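Hydrazine synthase subunit alpha (PDB 5C2V) forms the part of the hydrazine synthase complex that condenses hydroxylamine, made in the gamma subunit, with ammonia to give hydrazine, using c-type heme. Local coordinates at residues M165-S171 with A184-L190; F229-P235 with R286-I291; D262-G266 with I397-T401; G311-A315 with Y326-G331. All coordinates share one frame; numbering follows the deposited sequence.

Contact 1. Residues M165-S171 with A184-L190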
loop_
_atom_site.group_PDB
_atom_site.type_symbol
_atom_site.label_atom_id
_atom_site.label_comp_id
_atom_site.label_asym_id
_atom_site.label_seq_id
_atom_site.Cartn_x
_atom_site.Cartn_y
_atom_site.Cartn_z
ATOM N N MET D 165 37.306 20.542 -2.981
ATOM C CA MET D 165 36.935 19.703 -1.857
ATOM C C MET D 165 36.507 18.347 -2.396
ATOM O O MET D 165 36.179 18.221 -3.577
ATOM C CB MET D 165 35.805 20.345 -1.052
ATOM C CG MET D 165 36.116 21.739 -0.534
ATOM S SD MET D 165 37.206 21.716 0.899
ATOM C CE MET D 165 36.163 20.876 2.088
ATOM N N ILE D 166 36.521 17.330 -1.543
ATOM C CA ILE D 166 36.056 16.014 -1.957
ATOM C C ILE D 166 34.898 15.540 -1.087
ATOM O O ILE D 166 35.055 15.329 0.114
ATOM C CB ILE D 166 37.184 14.968 -1.914
ATOM C CG1 ILE D 166 38.229 15.272 -2.988
ATOM C CG2 ILE D 166 36.620 13.572 -2.122
ATOM C CD1 ILE D 166 39.318 14.227 -3.094
ATOM N N ILE D 167 33.733 15.380 -1.704
ATOM C CA ILE D 167 32.565 14.869 -0.999
ATOM C C ILE D 167 32.454 13.370 -1.226
ATOM O O ILE D 167 32.321 12.921 -2.363
ATOM C CB ILE D 167 31.265 15.552 -1.469
ATOM C CG1 ILE D 167 31.450 17.070 -1.546
ATOM C CG2 ILE D 167 30.109 15.185 -0.550
ATOM C CD1 ILE D 167 31.794 17.715 -0.223
ATOM N N PHE D 168 32.513 12.586 -0.154
ATOM C CA PHE D 168 32.443 11.136 -0.313
ATOM C C PHE D 168 31.518 10.489 0.708
ATOM O O PHE D 168 31.115 11.119 1.681
ATOM C CB PHE D 168 33.842 10.516 -0.223
ATOM C CG PHE D 168 34.424 10.509 1.166
ATOM C CD1 PHE D 168 35.099 11.615 1.655
ATOM C CD2 PHE D 168 34.312 9.388 1.973
ATOM C CE1 PHE D 168 35.640 11.607 2.928
ATOM C CE2 PHE D 168 34.847 9.375 3.247
ATOM C CZ PHE D 168 35.514 10.485 3.725
ATOM N N SER D 169 31.177 9.227 0.473
ATOM C CA SER D 169 30.368 8.477 1.424
ATOM C C SER D 169 31.267 7.591 2.272
ATOM O O SER D 169 32.190 6.966 1.757
ATOM C CB SER D 169 29.316 7.635 0.699
ATOM O OG SER D 169 28.556 6.871 1.618
ATOM N N GLY D 170 31.007 7.536 3.573
ATOM C CA GLY D 170 31.826 6.723 4.449
ATOM C C GLY D 170 31.106 6.238 5.689
ATOM O O GLY D 170 30.154 6.861 6.156
ATOM N N SER D 171 31.581 5.124 6.231
ATOM C CA SER D 171 30.960 4.515 7.398
ATOM C C SER D 171 32.009 4.026 8.387
ATOM O O SER D 171 33.040 3.494 7.984
ATOM C CB SER D 171 30.062 3.351 6.972
ATOM O OG SER D 171 29.661 2.580 8.091
ATOM N N ALA D 184 26.777 1.741 8.760
ATOM C CA ALA D 184 25.937 2.922 8.585
ATOM C C ALA D 184 26.726 4.027 7.890
ATOM O O ALA D 184 27.633 4.617 8.476
ATOM C CB ALA D 184 25.402 3.404 9.924
ATOM N N TYR D 185 26.360 4.314 6.646
ATOM C CA TYR D 185 27.043 5.331 5.855
ATOM C C TYR D 185 26.532 6.749 6.082
ATOM O O TYR D 185 25.381 6.959 6.468
ATOM C CB TYR D 185 26.965 4.980 4.371
ATOM C CG TYR D 185 27.942 3.896 3.983
ATOM C CD1 TYR D 185 27.606 2.556 4.102
ATOM C CD2 TYR D 185 29.213 4.216 3.520
ATOM C CE1 TYR D 185 28.500 1.564 3.759
ATOM C CE2 TYR D 185 30.114 3.229 3.173
ATOM C CZ TYR D 185 29.753 1.904 3.294
ATOM O OH TYR D 185 30.647 0.917 2.949
ATOM N N ASN D 186 27.409 7.715 5.835
ATOM C CA ASN D 186 27.047 9.124 5.840
ATOM C C ASN D 186 27.927 9.894 4.862
ATOM O O ASN D 186 28.815 9.316 4.234
ATOM C CB ASN D 186 27.167 9.701 7.247
ATOM C CG ASN D 186 25.899 9.522 8.058
ATOM O OD1 ASN D 186 24.799 9.791 7.576
ATOM N ND2 ASN D 186 26.046 9.079 9.301
ATOM N N LEU D 187 27.685 11.193 4.729
ATOM C CA LEU D 187 28.465 12.005 3.803
ATOM C C LEU D 187 29.530 12.821 4.525
ATOM O O LEU D 187 29.287 13.384 5.593
ATOM C CB LEU D 187 27.554 12.931 2.994
ATOM C CG LEU D 187 26.627 12.258 1.978
ATOM C CD1 LEU D 187 25.912 13.300 1.132
ATOM C CD2 LEU D 187 27.402 11.288 1.098
ATOM N N TYR D 188 30.716 12.869 3.926
ATOM C CA TYR D 188 31.836 13.630 4.458
ATOM C C TYR D 188 32.353 14.626 3.429
ATOM O O TYR D 188 32.455 14.308 2.236
ATOM C CB TYR D 188 32.980 12.703 4.875
ATOM C CG TYR D 188 32.749 11.914 6.143
ATOM C CD1 TYR D 188 32.098 10.688 6.115
ATOM C CD2 TYR D 188 33.211 12.382 7.366
ATOM C CE1 TYR D 188 31.897 9.959 7.272
ATOM C CE2 TYR D 188 33.016 11.660 8.528
ATOM C CZ TYR D 188 32.358 10.450 8.475
ATOM O OH TYR D 188 32.160 9.728 9.630
ATOM N N ARG D 189 32.677 15.830 3.892
ATOM C CA ARG D 189 33.408 16.788 3.074
ATOM C C ARG D 189 34.882 16.737 3.462
ATOM O O ARG D 189 35.224 16.578 4.637
ATOM C CB ARG D 189 32.845 18.204 3.228
ATOM C CG ARG D 189 33.010 18.829 4.603
ATOM C CD ARG D 189 32.572 20.286 4.583
ATOM N NE ARG D 189 32.591 20.893 5.910
ATOM C CZ ARG D 189 32.276 22.162 6.153
ATOM N NH1 ARG D 189 31.920 22.961 5.156
ATOM N NH2 ARG D 189 32.319 22.633 7.392
ATOM N N LEU D 190 35.751 16.861 2.465
ATOM C CA LEU D 190 37.179 16.660 2.671
ATOM C C LEU D 190 38.009 17.796 2.084
ATOM O O LEU D 190 37.963 18.057 0.880
ATOM C CB LEU D 190 37.609 15.319 2.063
ATOM C CG LEU D 190 39.078 14.887 2.110
ATOM C CD1 LEU D 190 39.167 13.382 2.257
ATOM C CD2 LEU D 190 39.822 15.321 0.858
#
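Phe168 and Tyr188 are paired across two antiparallel strands, as a hydrogen-bonded pair. Their backbone bonds are both sound: Phe168 N to Tyr188 O is 2.9 Å, and Tyr188 N to Phe168 O is nearly straight at 169°. Gly170 and Asn186 form the next such pair. Between these pairs, Ser169 and Leu187 make a non-hydrogen-bonded pair.

Phe168 CG lies between its backbone N and carbonyl carbon (chi1 72°), which brings the ring back over its partner. Tyr188 CB sits over one face of that ring, 3.8 Å from the Phe168 centroid and offset toward the rim. The two rings are near parallel, with planes at 14°. They are slid apart and barely overlap, with the Phe168 and Tyr188 centroids 5.5 Å apart. At the far end, Ser171 CB lies over the centre of the Tyr185 ring, 3.6 Å from its centroid. This is a CH-pi contact.

Apolar contacts fill the other end. Ile166 and Leu190 lie side by side, with Ile166 CB 3.8 Å from Leu190 CD2. Ile167 CD1 touches Arg189 CB at 3.6 Å.

The polar ends are used by other parts of the chain. Ser169 OG bonds to Asn228 O, and Tyr185 OH to His51. Arg189 forms a salt bridge with Asp219.

All touching residues are buried. Strand 124-131 lies beyond 154-171, and strand 216-220 beyond 186-191. Two neighbouring inner strands joined in this way are typical of an antiparallel blade of a beta-propeller.

Contact 2. Residues F229-P235 with R286-I291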
loop_
_atom_site.group_PDB
_atom_site.type_symbol
_atom_site.label_atom_id
_atom_site.label_comp_id
_atom_site.label_asym_id
_atom_site.label_seq_id
_atom_site.Cartn_x
_atom_site.Cartn_y
_atom_site.Cartn_z
ATOM N N PHE D 229 24.319 7.845 0.623
ATOM C CA PHE D 229 25.310 7.405 -0.353
ATOM C C PHE D 229 25.121 7.984 -1.750
ATOM O O PHE D 229 24.160 8.706 -2.016
ATOM C CB PHE D 229 25.302 5.877 -0.433
ATOM C CG PHE D 229 23.964 5.293 -0.805
ATOM C CD1 PHE D 229 23.003 5.053 0.165
ATOM C CD2 PHE D 229 23.675 4.972 -2.121
ATOM C CE1 PHE D 229 21.776 4.513 -0.174
ATOM C CE2 PHE D 229 22.449 4.431 -2.465
ATOM C CZ PHE D 229 21.499 4.201 -1.489
ATOM N N ASP D 230 26.049 7.629 -2.635
ATOM C CA ASP D 230 26.068 8.083 -4.026
ATOM C C ASP D 230 25.877 9.592 -4.192
ATOM O O ASP D 230 24.881 10.033 -4.766
ATOM C CB ASP D 230 24.997 7.338 -4.827
ATOM C CG ASP D 230 25.310 5.863 -4.982
ATOM O OD1 ASP D 230 26.226 5.372 -4.287
ATOM O OD2 ASP D 230 24.639 5.191 -5.792
ATOM N N PRO D 231 26.837 10.392 -3.696
ATOM C CA PRO D 231 26.744 11.848 -3.842
ATOM C C PRO D 231 27.080 12.316 -5.257
ATOM O O PRO D 231 27.924 11.716 -5.921
ATOM C CB PRO D 231 27.776 12.363 -2.837
ATOM C CG PRO D 231 28.801 11.288 -2.789
ATOM C CD PRO D 231 28.059 9.990 -2.974
ATOM N N TRP D 232 26.419 13.380 -5.706
ATOM C CA TRP D 232 26.656 13.935 -7.033
ATOM C C TRP D 232 26.411 15.444 -7.011
ATOM O O TRP D 232 26.251 16.032 -5.941
ATOM C CB TRP D 232 25.768 13.247 -8.075
ATOM C CG TRP D 232 26.273 13.358 -9.486
ATOM C CD1 TRP D 232 25.640 13.952 -10.540
ATOM C CD2 TRP D 232 27.522 12.868 -9.996
ATOM N NE1 TRP D 232 26.412 13.858 -11.672
ATOM C CE2 TRP D 232 27.573 13.198 -11.365
ATOM C CE3 TRP D 232 28.600 12.180 -9.427
ATOM C CZ2 TRP D 232 28.657 12.864 -12.174
ATOM C CZ3 TRP D 232 29.676 11.851 -10.232
ATOM C CH2 TRP D 232 29.696 12.193 -11.590
ATOM N N LEU D 233 26.387 16.070 -8.183
ATOM C CA LEU D 233 26.272 17.522 -8.264
ATOM C C LEU D 233 24.943 17.988 -8.855
ATOM O O LEU D 233 24.480 17.460 -9.866
ATOM C CB LEU D 233 27.427 18.095 -9.088
ATOM C CG LEU D 233 28.836 17.745 -8.605
ATOM C CD1 LEU D 233 29.887 18.296 -9.558
ATOM C CD2 LEU D 233 29.062 18.261 -7.192
ATOM N N THR D 234 24.338 18.982 -8.212
ATOM C CA THR D 234 23.149 19.636 -8.743
ATOM C C THR D 234 23.571 20.797 -9.640
ATOM O O THR D 234 24.645 21.369 -9.446
ATOM C CB THR D 234 22.229 20.158 -7.619
ATOM O OG1 THR D 234 22.849 21.273 -6.968
ATOM C CG2 THR D 234 21.952 19.063 -6.600
ATOM N N PRO D 235 22.735 21.145 -10.630
ATOM C CA PRO D 235 23.057 22.251 -11.540
ATOM C C PRO D 235 23.189 23.600 -10.829
ATOM O O PRO D 235 23.850 24.499 -11.350
ATOM C CB PRO D 235 21.872 22.261 -12.512
ATOM C CG PRO D 235 21.334 20.869 -12.464
ATOM C CD PRO D 235 21.511 20.435 -11.042
ATOM N N ARG D 286 16.663 3.397 -4.819
ATOM C CA ARG D 286 17.024 4.432 -5.780
ATOM C C ARG D 286 18.481 4.826 -5.583
ATOM O O ARG D 286 18.834 5.418 -4.565
ATOM C CB ARG D 286 16.107 5.648 -5.632
ATOM C CG ARG D 286 14.629 5.293 -5.540
ATOM C CD ARG D 286 13.760 6.531 -5.377
ATOM N NE ARG D 286 12.472 6.209 -4.768
ATOM C CZ ARG D 286 11.360 5.961 -5.451
ATOM N NH1 ARG D 286 11.370 6.000 -6.776
ATOM N NH2 ARG D 286 10.236 5.677 -4.808
ATOM N N SER D 287 19.331 4.500 -6.554
ATOM C CA SER D 287 20.762 4.750 -6.387
ATOM C C SER D 287 21.434 5.239 -7.664
ATOM O O SER D 287 20.852 5.172 -8.744
ATOM C CB SER D 287 21.467 3.486 -5.891
ATOM O OG SER D 287 21.468 2.477 -6.886
ATOM N N GLN D 288 22.661 5.737 -7.517
ATOM C CA GLN D 288 23.488 6.162 -8.646
ATOM C C GLN D 288 22.791 7.230 -9.483
ATOM O O GLN D 288 22.792 7.173 -10.712
ATOM C CB GLN D 288 23.858 4.954 -9.511
ATOM C CG GLN D 288 24.589 3.859 -8.743
ATOM C CD GLN D 288 24.585 2.525 -9.464
ATOM O OE1 GLN D 288 24.288 2.451 -10.654
ATOM N NE2 GLN D 288 24.913 1.461 -8.740
ATOM N N ALA D 289 22.202 8.207 -8.801
ATOM C CA ALA D 289 21.438 9.260 -9.459
ATOM C C ALA D 289 22.340 10.319 -10.086
ATOM O O ALA D 289 23.254 10.836 -9.442
ATOM C CB ALA D 289 20.479 9.907 -8.471
ATOM N N LYS D 290 22.075 10.631 -11.351
ATOM C CA LYS D 290 22.775 11.699 -12.054
ATOM C C LYS D 290 21.768 12.534 -12.839
ATOM O O LYS D 290 20.620 12.127 -13.012
ATOM C CB LYS D 290 23.852 11.130 -12.981
ATOM C CG LYS D 290 24.929 10.335 -12.258
ATOM C CD LYS D 290 26.052 9.923 -13.193
ATOM C CE LYS D 290 27.002 8.951 -12.512
ATOM N NZ LYS D 290 27.577 9.514 -11.260
ATOM N N ILE D 291 22.194 13.702 -13.310
ATOM C CA ILE D 291 21.283 14.627 -13.976
ATOM C C ILE D 291 21.709 14.937 -15.410
ATOM O O ILE D 291 22.878 15.225 -15.670
ATOM C CB ILE D 291 21.162 15.947 -13.187
ATOM C CG1 ILE D 291 20.872 15.656 -11.712
ATOM C CG2 ILE D 291 20.082 16.835 -13.786
ATOM C CD1 ILE D 291 20.703 16.893 -10.863
#
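Trp232 meets Lys290 because their torsions bring the two side chains together between the strands. The Trp232 CG is anti to the backbone N (chi1 -158°). The Lys290 chain runs extended and then bends at its last torsion (chi4 -57°), which brings the ammonium over the indole. Lys290 NZ stands over one face of the six-membered ring of Trp232, 3.2 Å from its centroid and almost on the ring normal. This is a cation-pi contact. Lys290 CG covers the five-membered ring on the same face, 3.9 Å from that centroid. The lysine chain thus lies across both rings of the indole, with CG over the smaller and NZ over the larger.

Asp230 provides the hydrogen bond of the contact. Its OD2 accepts Gln288 N at 2.7 Å, on the lone pair that points away from OD1. The same OD2 also bonds to Tyr49 OH, so two groups hold this buried carboxylate oxygen. The chain turns a corner at Gln288.

Carbon contacts lie at both ends. Ser287 CB lies in the plane of the Phe229 ring, at its edge, 3.7 Å from Phe229 CE2. Ile291 CD1 and Pro235 CD meet tip to tip at 3.6 Å.

The axes of strands 229-233 and 289-291 run nearly parallel, 9° apart in direction. They come no closer than 7.2 Å, and no beta bridge joins them. Each is an edge strand, backed in its own sheet by 239-245 or 297-303. First strands of successive sheets packed through side chains, without backbone pairing, are characteristic of neighbouring blades in a beta-propeller, here the six-bladed one of the N-terminal domain.

Contact 3. Residues D262-G266 with I397-T401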
loop_
_atom_site.group_PDB
_atom_site.type_symbol
_atom_site.label_atom_id
_atom_site.label_comp_id
_atom_site.label_asym_id
_atom_site.label_seq_id
_atom_site.Cartn_x
_atom_site.Cartn_y
_atom_site.Cartn_z
ATOM N N ASP D 262 21.441 18.200 -0.495
ATOM C CA ASP D 262 21.899 18.910 0.694
ATOM C C ASP D 262 23.073 19.812 0.339
ATOM O O ASP D 262 23.800 19.544 -0.615
ATOM C CB ASP D 262 22.300 17.921 1.794
ATOM C CG ASP D 262 22.438 18.581 3.156
ATOM O OD1 ASP D 262 22.438 19.828 3.227
ATOM O OD2 ASP D 262 22.554 17.849 4.161
ATOM N N ASN D 263 23.256 20.883 1.105
ATOM C CA ASN D 263 24.420 21.740 0.927
ATOM C C ASN D 263 25.683 20.973 1.292
ATOM O O ASN D 263 25.636 20.038 2.090
ATOM C CB ASN D 263 24.295 23.012 1.767
ATOM C CG ASN D 263 23.234 23.958 1.240
ATOM O OD1 ASN D 263 22.391 24.447 1.992
ATOM N ND2 ASN D 263 23.271 24.223 -0.062
ATOM N N TRP D 264 26.812 21.366 0.708
ATOM C CA TRP D 264 28.047 20.604 0.864
ATOM C C TRP D 264 28.570 20.619 2.301
ATOM O O TRP D 264 29.443 19.826 2.654
ATOM C CB TRP D 264 29.118 21.126 -0.099
ATOM C CG TRP D 264 29.581 22.523 0.173
ATOM C CD1 TRP D 264 28.891 23.677 -0.063
ATOM C CD2 TRP D 264 30.852 22.916 0.704
ATOM N NE1 TRP D 264 29.649 24.762 0.303
ATOM C CE2 TRP D 264 30.856 24.322 0.776
ATOM C CE3 TRP D 264 31.983 22.214 1.132
ATOM C CZ2 TRP D 264 31.949 25.042 1.258
ATOM C CZ3 TRP D 264 33.065 22.930 1.611
ATOM C CH2 TRP D 264 33.040 24.328 1.671
ATOM N N ASP D 265 28.045 21.523 3.124
ATOM C CA ASP D 265 28.335 21.504 4.554
ATOM C C ASP D 265 27.226 20.804 5.342
ATOM O O ASP D 265 27.333 20.633 6.557
ATOM C CB ASP D 265 28.538 22.926 5.082
ATOM C CG ASP D 265 27.335 23.814 4.841
ATOM O OD1 ASP D 265 26.622 23.589 3.842
ATOM O OD2 ASP D 265 27.104 24.739 5.648
ATOM N N GLY D 266 26.168 20.397 4.646
ATOM C CA GLY D 266 25.045 19.728 5.281
ATOM C C GLY D 266 24.154 20.672 6.068
ATOM O O GLY D 266 23.599 20.302 7.104
ATOM N N ILE D 397 28.543 27.264 -2.589
ATOM C CA ILE D 397 27.710 27.987 -1.637
ATOM C C ILE D 397 28.484 28.319 -0.364
ATOM O O ILE D 397 29.302 27.524 0.099
ATOM C CB ILE D 397 26.447 27.174 -1.280
ATOM C CG1 ILE D 397 25.790 26.625 -2.549
ATOM C CG2 ILE D 397 25.458 28.019 -0.488
ATOM C CD1 ILE D 397 25.364 27.696 -3.532
ATOM N N ASN D 398 28.224 29.499 0.191
ATOM C CA ASN D 398 28.883 29.942 1.414
ATOM C C ASN D 398 28.535 29.076 2.620
ATOM O O ASN D 398 27.362 28.831 2.902
ATOM C CB ASN D 398 28.521 31.399 1.708
ATOM C CG ASN D 398 29.048 32.355 0.657
ATOM O OD1 ASN D 398 30.179 32.833 0.747
ATOM N ND2 ASN D 398 28.228 32.642 -0.348
ATOM N N THR D 399 29.561 28.617 3.330
ATOM C CA THR D 399 29.364 27.804 4.524
ATOM C C THR D 399 29.558 28.618 5.800
ATOM O O THR D 399 30.526 29.363 5.940
ATOM C CB THR D 399 30.318 26.595 4.553
ATOM O OG1 THR D 399 30.300 26.005 5.859
ATOM C CG2 THR D 399 31.739 27.023 4.218
ATOM N N PHE D 400 28.610 28.484 6.720
ATOM C CA PHE D 400 28.682 29.171 8.003
ATOM C C PHE D 400 29.237 28.285 9.119
ATOM O O PHE D 400 29.215 28.664 10.289
ATOM C CB PHE D 400 27.311 29.734 8.372
ATOM C CG PHE D 400 26.948 30.966 7.592
ATOM C CD1 PHE D 400 26.390 30.868 6.327
ATOM C CD2 PHE D 400 27.203 32.224 8.112
ATOM C CE1 PHE D 400 26.073 32.005 5.605
ATOM C CE2 PHE D 400 26.889 33.363 7.395
ATOM C CZ PHE D 400 26.323 33.254 6.141
ATOM N N THR D 401 29.701 27.091 8.761
ATOM C CA THR D 401 30.372 26.229 9.731
ATOM C C THR D 401 31.775 25.823 9.278
ATOM O O THR D 401 32.010 25.526 8.105
ATOM C CB THR D 401 29.554 24.952 10.026
ATOM O OG1 THR D 401 30.313 24.085 10.880
ATOM C CG2 THR D 401 29.211 24.213 8.739
#
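Trp264 NE1 donates to the backbone O of Ile397 at 2.8 Å, with a nearly straight N-H...O angle of 165°. The oxygen lies in the indole plane, at the ring edge. The donor stands 22° out of the carbonyl plane. A first torsion that places CG between the backbone N and the carbonyl carbon (chi1 66°) swings the indole out toward 397-401.

The Thr399 and Trp264 side chains cross at about a right angle, with Thr399 CG2 3.6 Å from Trp264 CZ2. Arg189 makes a cation-pi contact with this indole, and Tyr131 also meets it.

Trp264 and Asp265 are the two central residues of a type I beta turn from Asn263 to Gly266. The turn lies in the loop between strands 256-262 and 270-273, the third and fourth strands of one propeller blade. Segment 397-401 belongs to the chain that follows strand 381-387. That strand pairs with strand 31-37 in a sheet that, with strands from both ends of the domain, is consistent with the closing blade. The contact joins this following chain to a blade loop.

Asp265 and Thr399 slide past each other in opposite directions, with Asp265 OD2 3.4 Å from Thr399 OG1. The hydroxyl donates instead to Thr401 O at 2.9 Å. Thr401 CG2 lies 3.8 Å from Asp265 OD2. The side chain of Asn263 lies about 3 Å from a bound magnesium ion. Phe400 meets Phe132 of the gamma subunit edge to face.

Contact 4. Residues G311-A315 with Y326-G331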
loop_
_atom_site.group_PDB
_atom_site.type_symbol
_atom_site.label_atom_id
_atom_site.label_comp_id
_atom_site.label_asym_id
_atom_site.label_seq_id
_atom_site.Cartn_x
_atom_site.Cartn_y
_atom_site.Cartn_z
ATOM N N GLY D 311 19.337 -2.816 -11.411
ATOM C CA GLY D 311 17.906 -2.678 -11.606
ATOM C C GLY D 311 17.567 -2.050 -12.943
ATOM O O GLY D 311 18.312 -2.193 -13.912
ATOM N N GLN D 312 16.418 -1.383 -13.005
ATOM C CA GLN D 312 16.024 -0.654 -14.205
ATOM C C GLN D 312 16.435 0.814 -14.119
ATOM O O GLN D 312 17.058 1.238 -13.145
ATOM C CB GLN D 312 14.515 -0.767 -14.429
ATOM C CG GLN D 312 14.019 -2.196 -14.567
ATOM C CD GLN D 312 14.670 -2.930 -15.724
ATOM O OE1 GLN D 312 15.046 -2.323 -16.727
ATOM N NE2 GLN D 312 14.806 -4.243 -15.589
ATOM N N LEU D 313 16.086 1.585 -15.144
ATOM C CA LEU D 313 16.402 3.009 -15.176
ATOM C C LEU D 313 15.139 3.861 -15.114
ATOM O O LEU D 313 14.232 3.702 -15.931
ATOM C CB LEU D 313 17.201 3.358 -16.436
ATOM C CG LEU D 313 18.615 2.789 -16.560
ATOM C CD1 LEU D 313 19.271 3.271 -17.845
ATOM C CD2 LEU D 313 19.456 3.170 -15.350
ATOM N N ALA D 314 15.087 4.767 -14.143
ATOM C CA ALA D 314 13.945 5.664 -14.003
ATOM C C ALA D 314 14.396 7.118 -14.068
ATOM O O ALA D 314 15.570 7.420 -13.854
ATOM C CB ALA D 314 13.210 5.391 -12.701
ATOM N N ALA D 315 13.465 8.019 -14.367
ATOM C CA ALA D 315 13.808 9.430 -14.494
ATOM C C ALA D 315 12.695 10.365 -14.027
ATOM O O ALA D 315 11.514 10.117 -14.273
ATOM C CB ALA D 315 14.180 9.747 -15.937
ATOM N N TYR D 326 7.437 11.748 -14.037
ATOM C CA TYR D 326 8.046 10.427 -13.880
ATOM C C TYR D 326 7.932 9.601 -15.158
ATOM O O TYR D 326 6.944 9.703 -15.885
ATOM C CB TYR D 326 7.404 9.672 -12.710
ATOM C CG TYR D 326 7.982 8.292 -12.463
ATOM C CD1 TYR D 326 7.436 7.167 -13.072
ATOM C CD2 TYR D 326 9.070 8.113 -11.619
ATOM C CE1 TYR D 326 7.961 5.906 -12.850
ATOM C CE2 TYR D 326 9.601 6.854 -11.390
ATOM C CZ TYR D 326 9.042 5.756 -12.008
ATOM O OH TYR D 326 9.565 4.503 -11.785
ATOM N N GLU D 327 8.948 8.785 -15.427
ATOM C CA GLU D 327 8.930 7.903 -16.591
ATOM C C GLU D 327 9.824 6.677 -16.409
ATOM O O GLU D 327 10.751 6.683 -15.597
ATOM C CB GLU D 327 9.355 8.670 -17.845
ATOM C CG GLU D 327 10.726 9.316 -17.746
ATOM C CD GLU D 327 11.141 9.995 -19.037
ATOM O OE1 GLU D 327 10.676 9.562 -20.113
ATOM O OE2 GLU D 327 11.926 10.964 -18.976
ATOM N N LYS D 328 9.534 5.629 -17.175
ATOM C CA LYS D 328 10.331 4.406 -17.166
ATOM C C LYS D 328 11.209 4.339 -18.411
ATOM O O LYS D 328 10.702 4.267 -19.531
ATOM C CB LYS D 328 9.428 3.174 -17.092
ATOM C CG LYS D 328 9.830 2.162 -16.033
ATOM C CD LYS D 328 9.590 2.710 -14.639
ATOM C CE LYS D 328 9.820 1.644 -13.583
ATOM N NZ LYS D 328 9.484 2.138 -12.220
ATOM N N LEU D 329 12.522 4.371 -18.215
ATOM C CA LEU D 329 13.459 4.401 -19.335
ATOM C C LEU D 329 13.768 3.026 -19.928
ATOM O O LEU D 329 14.194 2.930 -21.078
ATOM C CB LEU D 329 14.765 5.071 -18.898
ATOM C CG LEU D 329 14.640 6.512 -18.404
ATOM C CD1 LEU D 329 15.999 7.070 -18.008
ATOM C CD2 LEU D 329 13.982 7.385 -19.463
ATOM N N THR D 330 13.553 1.968 -19.151
ATOM C CA THR D 330 13.979 0.621 -19.546
ATOM C C THR D 330 12.985 -0.464 -19.139
ATOM O O THR D 330 11.867 -0.174 -18.715
ATOM C CB THR D 330 15.351 0.254 -18.932
ATOM O OG1 THR D 330 15.278 0.348 -17.504
ATOM C CG2 THR D 330 16.455 1.171 -19.446
ATOM N N GLY D 331 13.407 -1.719 -19.281
ATOM C CA GLY D 331 12.662 -2.847 -18.749
ATOM C C GLY D 331 11.975 -3.768 -19.739
ATOM O O GLY D 331 11.495 -4.836 -19.361
#
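Gln312 and Thr330 cross obliquely at one end of a beta hairpin, formed by strands 312-317 and 327-328. These are the last two strands of a four-stranded antiparallel propeller blade.

Thr330 OG1 is directed at the first strand by chi1 58°, between its backbone N and carbonyl carbon. It donates to Gln312 OE1 at 2.8 Å, in the carbonyl plane and on a lone pair. Gln312 NE2 is held by Gly335 O. The methyl branch CG2 of Thr330 lies against Leu313 CB at 3.8 Å.

Further along, Leu329 lies alongside the backbone of 313-315. Its CB faces Leu313 CB, and its CD1 reaches Ala315 CB at 3.8 Å. Leu329 N bonds to Leu313 O. Ala315 and Glu327 form a hydrogen-bonded pair, and Ala314 with Lys328 is the non-hydrogen-bonded pair beside it.

Tyr326 brings its ring beside Ala314, with CE2 4.1 Å from Ala314 CB. Glu327 forms a salt bridge with Lys297, and Lys328 with Glu302, both on strand 297-303. Thr330 OG1 also serves as an acceptor: Leu313 N donates to it at 2.8 Å, with an angle of 160°.

Contacts 1 and 4 each join strands within one blade, and backbone bonds carry both. Contact 1 is wholly buried and rich in aromatic and apolar packing. Contact 4 lies farther from the chain centre; there Glu327 is partly exposed and Lys328 exposed. Contacts 2 and 3 are also largely buried. Contact 2 joins two different blades and relies on side chains. It shares a sheet with contact 4, since 286-291 and 311-315 belong to the same blade. Contact 3 has no strand pairing and ties loops together beside the gamma subunit. Arg189 links contacts 1 and 3, where its NH2 lies 3.0 Å from Thr401 O. Contacts 1 and 2 touch through Leu187 and Pro231.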